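Local coordinates for protein Amuc_1102 (Akkermansia muciniphila, PDB 7DSZ) that is of unknown biochemical function but has an immunoglobulin-like fold related to archaeal type IV pilus proteins, and may belong to a pilus-like system, at residues 53-58 against 190-195; 74-79 against 109-114; 23-28 against 149-154. One frame throughout, in Å; residues are numbered along the deposited sequence.

Contact 1. Residues 53-58 against 190-195; sequences DFEIPF and YDRYPE
Glu55 divides its carboxylate between two residues of the 190-195 loop. OE1 is gripped by Arg192 through two nitrogens, NE and NH2, each 2.8 Å from OE1, in a side-on salt bridge that ends on a single oxygen. OE1 lies almost in the guanidinium plane, yet both nitrogens reach it from the same face of the carboxylate, the two flat groups being turned 40° apart. The other oxygen, OE2, accepts from the hydroxyl OH of Tyr193 at 2.6 Å, on its syn side and somewhat out of the carboxylate plane. A carboxylate suits this place because its two oxygens can serve an arginine and a phenol separately. Arginine suits its own place through length: with CG anti to the backbone N (chi1 174°) and the chain extended as far as NE, the side chain spans from loop to strand and delivers the guanidinium to Glu55. Along the way, CG of Arg192 lies 3.7 Å above the centre of the Tyr193 ring, so the aliphatic part of Arg192 packs on that ring. Beside them, Asp53 directs OD2 into a salt bridge with Arg31.

Farther along the strand the contact turns apolar: CG of Pro194 meets the edge of the Phe58 ring, 4.1 Å from CZ. Both residues suit the spot because their side chains are purely hydrocarbon, and the Phe58 ring also meets that of Phe76.

Strand 50-63 runs between strands 18-32 and 109-115 in an antiparallel sheet, with Glu55 on the face that carries Tyr29, Tyr110 and Ser112. The loop is bound to strand 109-115 as well, by a hydrogen bond between Arg192 O and Thr109 OG1 and by the cation-pi contact of Arg192 with Tyr110, before it leads into strand 195-196, which pairs with 91-104 in the other sheet.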
loop_
_atom_site.group_PDB
_atom_site.type_symbol
_atom_site.label_atom_id
_atom_site.label_comp_id
_atom_site.label_asym_id
_atom_site.label_seq_id
_atom_site.Cartn_x
_atom_site.Cartn_y
_atom_site.Cartn_z
ATOM N N ASP C 53 -12.291 -15.145 -0.886
ATOM C CA ASP C 53 -10.993 -15.370 -1.518
ATOM C C ASP C 53 -11.244 -16.199 -2.770
ATOM O O ASP C 53 -11.554 -17.390 -2.670
ATOM C CB ASP C 53 -10.054 -16.079 -0.531
ATOM C CG ASP C 53 -8.745 -16.543 -1.154
ATOM O OD1 ASP C 53 -8.431 -16.208 -2.314
ATOM O OD2 ASP C 53 -8.010 -17.230 -0.427
ATOM N N PHE C 54 -11.143 -15.560 -3.939
ATOM C CA PHE C 54 -11.351 -16.231 -5.216
ATOM C C PHE C 54 -10.004 -16.749 -5.693
ATOM O O PHE C 54 -9.073 -15.964 -5.863
ATOM C CB PHE C 54 -11.947 -15.278 -6.257
ATOM C CG PHE C 54 -13.333 -14.783 -5.923
ATOM C CD1 PHE C 54 -14.457 -15.473 -6.374
ATOM C CD2 PHE C 54 -13.515 -13.617 -5.196
ATOM C CE1 PHE C 54 -15.757 -15.000 -6.078
ATOM C CE2 PHE C 54 -14.787 -13.150 -4.890
ATOM C CZ PHE C 54 -15.911 -13.844 -5.343
ATOM N N GLU C 55 -9.897 -18.062 -5.911
ATOM C CA GLU C 55 -8.622 -18.704 -6.230
ATOM C C GLU C 55 -8.733 -19.408 -7.568
ATOM O O GLU C 55 -9.703 -20.133 -7.792
ATOM C CB GLU C 55 -8.261 -19.741 -5.165
ATOM C CG GLU C 55 -8.090 -19.168 -3.765
ATOM C CD GLU C 55 -6.673 -18.722 -3.552
ATOM O OE1 GLU C 55 -5.753 -19.498 -3.927
ATOM O OE2 GLU C 55 -6.467 -17.600 -3.038
ATOM N N ILE C 56 -7.744 -19.237 -8.449
ATOM C CA ILE C 56 -7.682 -20.003 -9.684
ATOM C C ILE C 56 -6.303 -20.625 -9.872
ATOM O O ILE C 56 -5.300 -19.906 -9.945
ATOM C CB ILE C 56 -8.092 -19.182 -10.925
ATOM C CG1 ILE C 56 -8.100 -20.067 -12.177
ATOM C CG2 ILE C 56 -7.241 -17.916 -11.121
ATOM C CD1 ILE C 56 -8.979 -19.472 -13.308
ATOM N N PRO C 57 -6.196 -21.951 -9.915
ATOM C CA PRO C 57 -4.912 -22.584 -10.216
ATOM C C PRO C 57 -4.536 -22.379 -11.668
ATOM O O PRO C 57 -5.396 -22.346 -12.549
ATOM C CB PRO C 57 -5.166 -24.078 -9.957
ATOM C CG PRO C 57 -6.506 -24.186 -9.324
ATOM C CD PRO C 57 -7.277 -22.931 -9.735
ATOM N N PHE C 58 -3.231 -22.271 -11.917
ATOM C CA PHE C 58 -2.774 -22.203 -13.299
ATOM C C PHE C 58 -1.328 -22.664 -13.408
ATOM O O PHE C 58 -0.603 -22.745 -12.418
ATOM C CB PHE C 58 -2.945 -20.796 -13.884
ATOM C CG PHE C 58 -1.956 -19.772 -13.381
ATOM C CD1 PHE C 58 -2.208 -19.050 -12.227
ATOM C CD2 PHE C 58 -0.820 -19.480 -14.108
ATOM C CE1 PHE C 58 -1.325 -18.070 -11.800
ATOM C CE2 PHE C 58 0.068 -18.502 -13.689
ATOM C CZ PHE C 58 -0.176 -17.800 -12.527
ATOM N N TYR C 190 2.860 -17.020 1.129
ATOM C CA TYR C 190 3.552 -16.195 0.154
ATOM C C TYR C 190 3.955 -17.009 -1.073
ATOM O O TYR C 190 3.851 -16.520 -2.207
ATOM C CB TYR C 190 4.764 -15.507 0.791
ATOM C CG TYR C 190 5.441 -14.573 -0.192
ATOM C CD1 TYR C 190 4.954 -13.278 -0.394
ATOM C CD2 TYR C 190 6.539 -14.993 -0.953
ATOM C CE1 TYR C 190 5.551 -12.412 -1.316
ATOM C CE2 TYR C 190 7.149 -14.137 -1.879
ATOM C CZ TYR C 190 6.650 -12.844 -2.050
ATOM O OH TYR C 190 7.212 -11.978 -2.973
ATOM N N ASP C 191 4.348 -18.272 -0.873
ATOM C CA ASP C 191 4.819 -19.108 -1.979
ATOM C C ASP C 191 3.715 -19.646 -2.878
ATOM O O ASP C 191 4.031 -20.300 -3.883
ATOM C CB ASP C 191 5.613 -20.289 -1.433
ATOM C CG ASP C 191 6.975 -19.877 -0.973
ATOM O OD1 ASP C 191 7.378 -18.759 -1.366
ATOM O OD2 ASP C 191 7.629 -20.643 -0.236
ATOM N N ARG C 192 2.443 -19.436 -2.532
ATOM C CA ARG C 192 1.348 -20.017 -3.303
ATOM C C ARG C 192 1.081 -19.262 -4.601
ATOM O O ARG C 192 0.503 -19.837 -5.538
ATOM C CB ARG C 192 0.087 -20.060 -2.423
ATOM C CG ARG C 192 -1.209 -20.515 -3.114
ATOM C CD ARG C 192 -2.335 -20.604 -2.077
ATOM N NE ARG C 192 -3.653 -20.862 -2.652
ATOM C CZ ARG C 192 -4.188 -22.075 -2.738
ATOM N NH1 ARG C 192 -3.502 -23.132 -2.291
ATOM N NH2 ARG C 192 -5.400 -22.243 -3.259
ATOM N N TYR C 193 1.494 -18.001 -4.682
ATOM C CA TYR C 193 1.162 -17.101 -5.773
ATOM C C TYR C 193 2.420 -16.400 -6.259
ATOM O O TYR C 193 3.375 -16.224 -5.493
ATOM C CB TYR C 193 0.172 -16.020 -5.314
ATOM C CG TYR C 193 -0.970 -16.482 -4.436
ATOM C CD1 TYR C 193 -0.821 -16.555 -3.052
ATOM C CD2 TYR C 193 -2.213 -16.795 -4.989
ATOM C CE1 TYR C 193 -1.878 -16.946 -2.249
ATOM C CE2 TYR C 193 -3.275 -17.198 -4.184
ATOM C CZ TYR C 193 -3.090 -17.253 -2.818
ATOM O OH TYR C 193 -4.103 -17.642 -1.976
ATOM N N PRO C 194 2.436 -15.927 -7.499
ATOM C CA PRO C 194 3.549 -15.070 -7.920
ATOM C C PRO C 194 3.491 -13.710 -7.234
ATOM O O PRO C 194 2.491 -13.309 -6.627
ATOM C CB PRO C 194 3.359 -14.928 -9.436
ATOM C CG PRO C 194 2.260 -15.913 -9.813
ATOM C CD PRO C 194 1.438 -16.088 -8.572
ATOM N N GLU C 195 4.606 -12.991 -7.353
ATOM C CA GLU C 195 4.685 -11.606 -6.904
ATOM C C GLU C 195 3.715 -10.729 -7.690
ATOM O O GLU C 195 3.523 -10.916 -8.892
ATOM C CB GLU C 195 6.123 -11.102 -7.093
ATOM C CG GLU C 195 6.366 -9.651 -6.706
ATOM C CD GLU C 195 7.812 -9.217 -6.954
ATOM O OE1 GLU C 195 8.642 -10.071 -7.331
ATOM O OE2 GLU C 195 8.104 -8.025 -6.742
#

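Contact 2. Residues 74-79 against 109-114; sequences LTFKFY and TYASVY
Phe76 faces Ala111 and Phe78 faces Val113, with CA atoms 7.8 and 7.6 Å apart respectively, where the axes of strands 74-79 and 109-114 pass at 8.7 Å and 43° with no hydrogen bond between them. CB of Ala111 stands over one face of the Phe76 ring, offset toward its rim and 3.8 Å from the ring centroid, a CH-pi contact. Alanine suits this place because a single methyl can settle on the ring while the backbones stay close. The same CB lies at the edge of the Phe78 ring, 4.0 Å from CZ, and so bridges the two aromatics.

This is the packing of two sheets face to face in an immunoglobulin-like sandwich: strand 70-83 belongs to one sheet, strand 109-115 to the other, and large apolar residues fill the interface. Phe78, its CG anti to the carbonyl carbon (chi1 -65°), turns a ring face to Val113. Val113 is modelled in two conformers; in the one described, CG1 sits 3.5 Å from the ring centroid, while CG2 reaches CD2, so the detail of this touch is less certain. Replacing Phe78 with an alanine would probably open a gap between the sheets and deprive Val113 of the ring it rests on. On the reverse side of strand 109-115, OG of Ser112 and OH of Tyr114 share a hydrogen bond of 2.8 Å.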
loop_
_atom_site.group_PDB
_atom_site.type_symbol
_atom_site.label_atom_id
_atom_site.label_comp_id
_atom_site.label_asym_id
_atom_site.label_seq_id
_atom_site.Cartn_x
_atom_site.Cartn_y
_atom_site.Cartn_z
ATOM N N LEU C 74 2.411 -11.578 -16.315
ATOM C CA LEU C 74 1.126 -11.991 -16.864
ATOM C C LEU C 74 0.080 -11.095 -16.238
ATOM O O LEU C 74 0.132 -10.838 -15.029
ATOM C CB LEU C 74 0.770 -13.440 -16.510
ATOM C CG LEU C 74 1.416 -14.612 -17.208
ATOM C CD1 LEU C 74 0.859 -15.885 -16.600
ATOM C CD2 LEU C 74 1.089 -14.517 -18.715
ATOM N N THR C 75 -0.885 -10.647 -17.028
ATOM C CA THR C 75 -1.980 -9.850 -16.489
ATOM C C THR C 75 -3.231 -10.711 -16.386
ATOM O O THR C 75 -3.662 -11.312 -17.376
ATOM C CB THR C 75 -2.228 -8.614 -17.355
ATOM O OG1 THR C 75 -1.085 -7.756 -17.268
ATOM C CG2 THR C 75 -3.450 -7.852 -16.862
ATOM N N PHE C 76 -3.786 -10.806 -15.185
ATOM C CA PHE C 76 -5.030 -11.525 -14.945
ATOM C C PHE C 76 -6.152 -10.511 -14.801
ATOM O O PHE C 76 -6.058 -9.608 -13.971
ATOM C CB PHE C 76 -4.944 -12.366 -13.669
ATOM C CG PHE C 76 -4.275 -13.691 -13.860
ATOM C CD1 PHE C 76 -2.933 -13.758 -14.213
ATOM C CD2 PHE C 76 -4.983 -14.869 -13.686
ATOM C CE1 PHE C 76 -2.304 -14.987 -14.386
ATOM C CE2 PHE C 76 -4.359 -16.109 -13.864
ATOM C CZ PHE C 76 -3.009 -16.156 -14.224
ATOM N N LYS C 77 -7.216 -10.673 -15.581
ATOM C CA LYS C 77 -8.399 -9.829 -15.457
ATOM C C LYS C 77 -9.520 -10.675 -14.873
ATOM O O LYS C 77 -9.873 -11.719 -15.434
ATOM C CB LYS C 77 -8.789 -9.234 -16.810
ATOM C CG LYS C 77 -7.730 -8.307 -17.361
ATOM C CD LYS C 77 -8.080 -7.807 -18.768
ATOM C CE LYS C 77 -7.136 -6.667 -19.191
ATOM N NZ LYS C 77 -7.440 -6.196 -20.580
ATOM N N PHE C 78 -10.032 -10.256 -13.716
ATOM C CA PHE C 78 -11.099 -10.965 -13.029
ATOM C C PHE C 78 -12.421 -10.233 -13.231
ATOM O O PHE C 78 -12.478 -9.011 -13.091
ATOM C CB PHE C 78 -10.823 -11.057 -11.531
ATOM C CG PHE C 78 -9.611 -11.878 -11.176
ATOM C CD1 PHE C 78 -8.348 -11.301 -11.226
ATOM C CD2 PHE C 78 -9.739 -13.195 -10.779
ATOM C CE1 PHE C 78 -7.223 -12.037 -10.878
ATOM C CE2 PHE C 78 -8.622 -13.952 -10.429
ATOM C CZ PHE C 78 -7.367 -13.368 -10.472
ATOM N N TYR C 79 -13.476 -10.995 -13.523
ATOM C CA TYR C 79 -14.831 -10.472 -13.677
ATOM C C TYR C 79 -15.744 -11.277 -12.773
ATOM O O TYR C 79 -15.824 -12.505 -12.908
ATOM C CB TYR C 79 -15.328 -10.585 -15.124
ATOM C CG TYR C 79 -14.412 -9.963 -16.147
ATOM C CD1 TYR C 79 -13.385 -10.706 -16.719
ATOM C CD2 TYR C 79 -14.583 -8.649 -16.558
ATOM C CE1 TYR C 79 -12.547 -10.157 -17.662
ATOM C CE2 TYR C 79 -13.743 -8.084 -17.505
ATOM C CZ TYR C 79 -12.723 -8.849 -18.051
ATOM O OH TYR C 79 -11.873 -8.316 -18.997
ATOM N N THR C 109 0.819 -22.971 -9.867
ATOM C CA THR C 109 0.741 -21.827 -8.971
ATOM C C THR C 109 -0.707 -21.341 -8.971
ATOM O O THR C 109 -1.609 -22.040 -9.445
ATOM C CB THR C 109 1.773 -20.763 -9.386
ATOM O OG1 THR C 109 1.758 -19.674 -8.453
ATOM C CG2 THR C 109 1.503 -20.251 -10.795
ATOM N N TYR C 110 -0.949 -20.171 -8.378
ATOM C CA TYR C 110 -2.306 -19.676 -8.195
ATOM C C TYR C 110 -2.364 -18.180 -8.447
ATOM O O TYR C 110 -1.403 -17.455 -8.186
ATOM C CB TYR C 110 -2.821 -19.902 -6.768
ATOM C CG TYR C 110 -3.595 -21.176 -6.551
ATOM C CD1 TYR C 110 -4.981 -21.200 -6.704
ATOM C CD2 TYR C 110 -2.946 -22.344 -6.146
ATOM C CE1 TYR C 110 -5.708 -22.369 -6.492
ATOM C CE2 TYR C 110 -3.666 -23.522 -5.935
ATOM C CZ TYR C 110 -5.043 -23.516 -6.096
ATOM O OH TYR C 110 -5.778 -24.659 -5.866
ATOM N N ALA C 111 -3.526 -17.725 -8.916
ATOM C CA ALA C 111 -3.890 -16.311 -8.920
ATOM C C ALA C 111 -5.102 -16.114 -8.007
ATOM O O ALA C 111 -5.850 -17.057 -7.728
ATOM C CB ALA C 111 -4.190 -15.817 -10.340
ATOM N N SER C 112 -5.304 -14.885 -7.526
ATOM C CA SER C 112 -6.418 -14.677 -6.608
ATOM C C SER C 112 -6.883 -13.223 -6.626
ATOM O O SER C 112 -6.158 -12.317 -7.048
ATOM C CB SER C 112 -6.045 -15.088 -5.170
ATOM O OG SER C 112 -4.987 -14.282 -4.657
ATOM N N VAL C 113 -8.130 -13.031 -6.185
ATOM C CA VAL C 113 -8.681 -11.708 -5.890
ATOM C C VAL C 113 -9.646 -11.872 -4.735
ATOM O O VAL C 113 -10.084 -12.979 -4.416
ATOM C CB VAL C 113 -9.420 -11.028 -7.070
ATOM C CG1 VAL C 113 -8.434 -10.431 -8.037
ATOM C CG2 VAL C 113 -10.378 -12.007 -7.738
ATOM N N TYR C 114 -9.973 -10.752 -4.077
ATOM C CA TYR C 114 -10.669 -10.812 -2.798
ATOM C C TYR C 114 -11.785 -9.780 -2.722
ATOM O O TYR C 114 -11.689 -8.698 -3.300
ATOM C CB TYR C 114 -9.706 -10.559 -1.611
ATOM C CG TYR C 114 -8.500 -11.490 -1.640
ATOM C CD1 TYR C 114 -7.472 -11.295 -2.555
ATOM C CD2 TYR C 114 -8.415 -12.578 -0.772
ATOM C CE1 TYR C 114 -6.400 -12.156 -2.624
ATOM C CE2 TYR C 114 -7.321 -13.449 -0.814
ATOM C CZ TYR C 114 -6.316 -13.226 -1.752
ATOM O OH TYR C 114 -5.218 -14.081 -1.826
#

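Contact 3. Residues 23-28 against 149-154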
loop_
_atom_site.group_PDB
_atom_site.type_symbol
_atom_site.label_atom_id
_atom_site.label_comp_id
_atom_site.label_asym_id
_atom_site.label_seq_id
_atom_site.Cartn_x
_atom_site.Cartn_y
_atom_site.Cartn_z
ATOM N N LEU C 23 -5.410 -22.844 -17.390
ATOM C CA LEU C 23 -6.234 -22.457 -16.245
ATOM C C LEU C 23 -7.086 -23.619 -15.765
ATOM O O LEU C 23 -7.570 -24.420 -16.564
ATOM C CB LEU C 23 -7.161 -21.295 -16.608
ATOM C CG LEU C 23 -6.533 -19.967 -16.999
ATOM C CD1 LEU C 23 -7.626 -19.020 -17.488
ATOM C CD2 LEU C 23 -5.801 -19.357 -15.790
ATOM N N GLU C 24 -7.277 -23.703 -14.451
ATOM C CA GLU C 24 -8.330 -24.545 -13.914
ATOM C C GLU C 24 -9.528 -23.635 -13.660
ATOM O O GLU C 24 -9.765 -22.720 -14.445
ATOM C CB GLU C 24 -7.855 -25.295 -12.666
ATOM C CG GLU C 24 -6.561 -26.121 -12.906
ATOM C CD GLU C 24 -6.693 -27.144 -14.036
ATOM O OE1 GLU C 24 -7.797 -27.706 -14.213
ATOM O OE2 GLU C 24 -5.688 -27.385 -14.751
ATOM N N LYS C 25 -10.309 -23.870 -12.621
ATOM C CA LYS C 25 -11.495 -23.052 -12.402
ATOM C C LYS C 25 -11.257 -22.057 -11.274
ATOM O O LYS C 25 -10.513 -22.334 -10.333
ATOM C CB LYS C 25 -12.703 -23.926 -12.064
ATOM C CG LYS C 25 -13.026 -24.961 -13.144
ATOM C CD LYS C 25 -14.295 -25.713 -12.782
ATOM C CE LYS C 25 -14.726 -26.655 -13.887
ATOM N NZ LYS C 25 -16.009 -27.313 -13.494
ATOM N N LEU C 26 -11.914 -20.901 -11.372
ATOM C CA LEU C 26 -11.987 -19.974 -10.241
ATOM C C LEU C 26 -12.933 -20.535 -9.185
ATOM O O LEU C 26 -14.103 -20.813 -9.478
ATOM C CB LEU C 26 -12.479 -18.601 -10.702
ATOM C CG LEU C 26 -12.320 -17.487 -9.668
ATOM C CD1 LEU C 26 -10.840 -17.145 -9.406
ATOM C CD2 LEU C 26 -13.070 -16.255 -10.120
ATOM N N SER C 27 -12.433 -20.699 -7.962
ATOM C CA SER C 27 -13.214 -21.171 -6.825
ATOM C C SER C 27 -13.290 -20.084 -5.766
ATOM O O SER C 27 -12.324 -19.358 -5.548
ATOM C CB SER C 27 -12.597 -22.415 -6.191
ATOM O OG SER C 27 -12.712 -23.526 -7.058
ATOM N N LEU C 28 -14.422 -20.014 -5.072
ATOM C CA LEU C 28 -14.582 -19.094 -3.945
ATOM C C LEU C 28 -14.362 -19.835 -2.635
ATOM O O LEU C 28 -15.014 -20.855 -2.375
ATOM C CB LEU C 28 -15.973 -18.462 -3.947
ATOM C CG LEU C 28 -16.365 -17.741 -2.648
ATOM C CD1 LEU C 28 -15.488 -16.507 -2.460
ATOM C CD2 LEU C 28 -17.829 -17.352 -2.695
ATOM N N ALA C 149 -5.435 -17.003 -22.378
ATOM C CA ALA C 149 -6.269 -18.017 -21.747
ATOM C C ALA C 149 -7.502 -17.350 -21.164
ATOM O O ALA C 149 -7.465 -16.181 -20.778
ATOM C CB ALA C 149 -5.515 -18.799 -20.655
ATOM N N THR C 150 -8.593 -18.110 -21.117
ATOM C CA THR C 150 -9.864 -17.619 -20.604
ATOM C C THR C 150 -10.548 -18.712 -19.801
ATOM O O THR C 150 -10.615 -19.866 -20.238
ATOM C CB THR C 150 -10.788 -17.161 -21.745
ATOM O OG1 THR C 150 -10.179 -16.073 -22.446
ATOM C CG2 THR C 150 -12.127 -16.708 -21.193
ATOM N N TYR C 151 -11.047 -18.352 -18.623
ATOM C CA TYR C 151 -11.922 -19.208 -17.837
ATOM C C TYR C 151 -13.276 -18.516 -17.725
ATOM O O TYR C 151 -13.337 -17.294 -17.585
ATOM C CB TYR C 151 -11.372 -19.478 -16.426
ATOM C CG TYR C 151 -12.497 -19.710 -15.446
ATOM C CD1 TYR C 151 -13.076 -20.963 -15.304
ATOM C CD2 TYR C 151 -13.019 -18.652 -14.691
ATOM C CE1 TYR C 151 -14.156 -21.161 -14.430
ATOM C CE2 TYR C 151 -14.079 -18.836 -13.827
ATOM C CZ TYR C 151 -14.652 -20.080 -13.702
ATOM O OH TYR C 151 -15.703 -20.235 -12.826
ATOM N N SER C 152 -14.363 -19.287 -17.788
ATOM C CA SER C 152 -15.677 -18.701 -17.546
ATOM C C SER C 152 -16.566 -19.713 -16.847
ATOM O O SER C 152 -16.506 -20.903 -17.146
ATOM C CB SER C 152 -16.358 -18.244 -18.842
ATOM O OG SER C 152 -17.673 -17.772 -18.563
ATOM N N SER C 153 -17.403 -19.226 -15.920
ATOM C CA SER C 153 -18.402 -20.076 -15.286
ATOM C C SER C 153 -19.533 -20.450 -16.240
ATOM O O SER C 153 -20.303 -21.362 -15.935
ATOM C CB SER C 153 -18.998 -19.393 -14.046
ATOM O OG SER C 153 -19.725 -18.227 -14.407
ATOM N N GLU C 154 -19.662 -19.758 -17.365
ATOM C CA GLU C 154 -20.741 -20.000 -18.312
ATOM C C GLU C 154 -20.189 -20.631 -19.583
ATOM O O GLU C 154 -19.002 -20.503 -19.912
ATOM C CB GLU C 154 -21.477 -18.701 -18.660
ATOM C CG GLU C 154 -21.867 -17.846 -17.451
ATOM C CD GLU C 154 -22.654 -18.611 -16.405
ATOM O OE1 GLU C 154 -23.712 -19.178 -16.751
ATOM O OE2 GLU C 154 -22.218 -18.632 -15.222
#
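Tyr151 lays its ring flat against the backbone of residues 24-26, with the amide N of Leu26 3.6 Å above the plane and over the ring centre. The carbonyl carbon of Lys25 lies over the same ring, and CB of Leu26 comes within 3.5 Å of CE2. A chi1 of 151°, some 30° short of fully trans, swings the ring out from its strand to this backbone. A tyrosine serves well: its broad face covers a segment outside regular strand structure, while its OH extends to a hydrogen bond with NE2 of Gln137, the same side chain that binds Leu26 O. Lys25 crosses the ring at about a right angle; its CB is 3.9 Å from CE1, but the extended chain carries its amine away, as befits a charge at the surface.

Beyond the ring, Leu23 adds the apolar part. One methyl of the leucine, CD1, lodges between CB of Ala149, at 3.8 Å, and CB of Tyr151, at 3.9 Å, while CD2 turns to Phe76. Past the strand end, the amide of Glu154 bonds to OG of Ser152, an ST turn.

The contact joins strand 18-32, outermost in the three-stranded sheet, to strand 146-152, which pairs with 134-143 in the other sheet, while Leu23 and Leu26 continue inward to Phe76 and Phe78 of strand 70-83.

Contact 2 lies nearest the centre of the chain, has no hydrogen bond across its segments and is almost entirely apolar, ring faces and methyls filling the space between two sheets. Contact 1 is also buried but chiefly polar: its salt bridge and phenol bond lie at Glu55, on the face turned away from the sheet interface, while its apolar part at Phe58 reaches the inner side. Contact 3 is at the surface, where a tyrosine covers backbone and a lysine can turn outward. Strand 50-63 links them, hydrogen-bonded to 109-115 through Phe54 and Ile56, and probably Phe58, and to 23-28 through Glu55 and Pro57. Contacts 2 and 3 both join opposing sheets and meet through their leucines and phenylalanines.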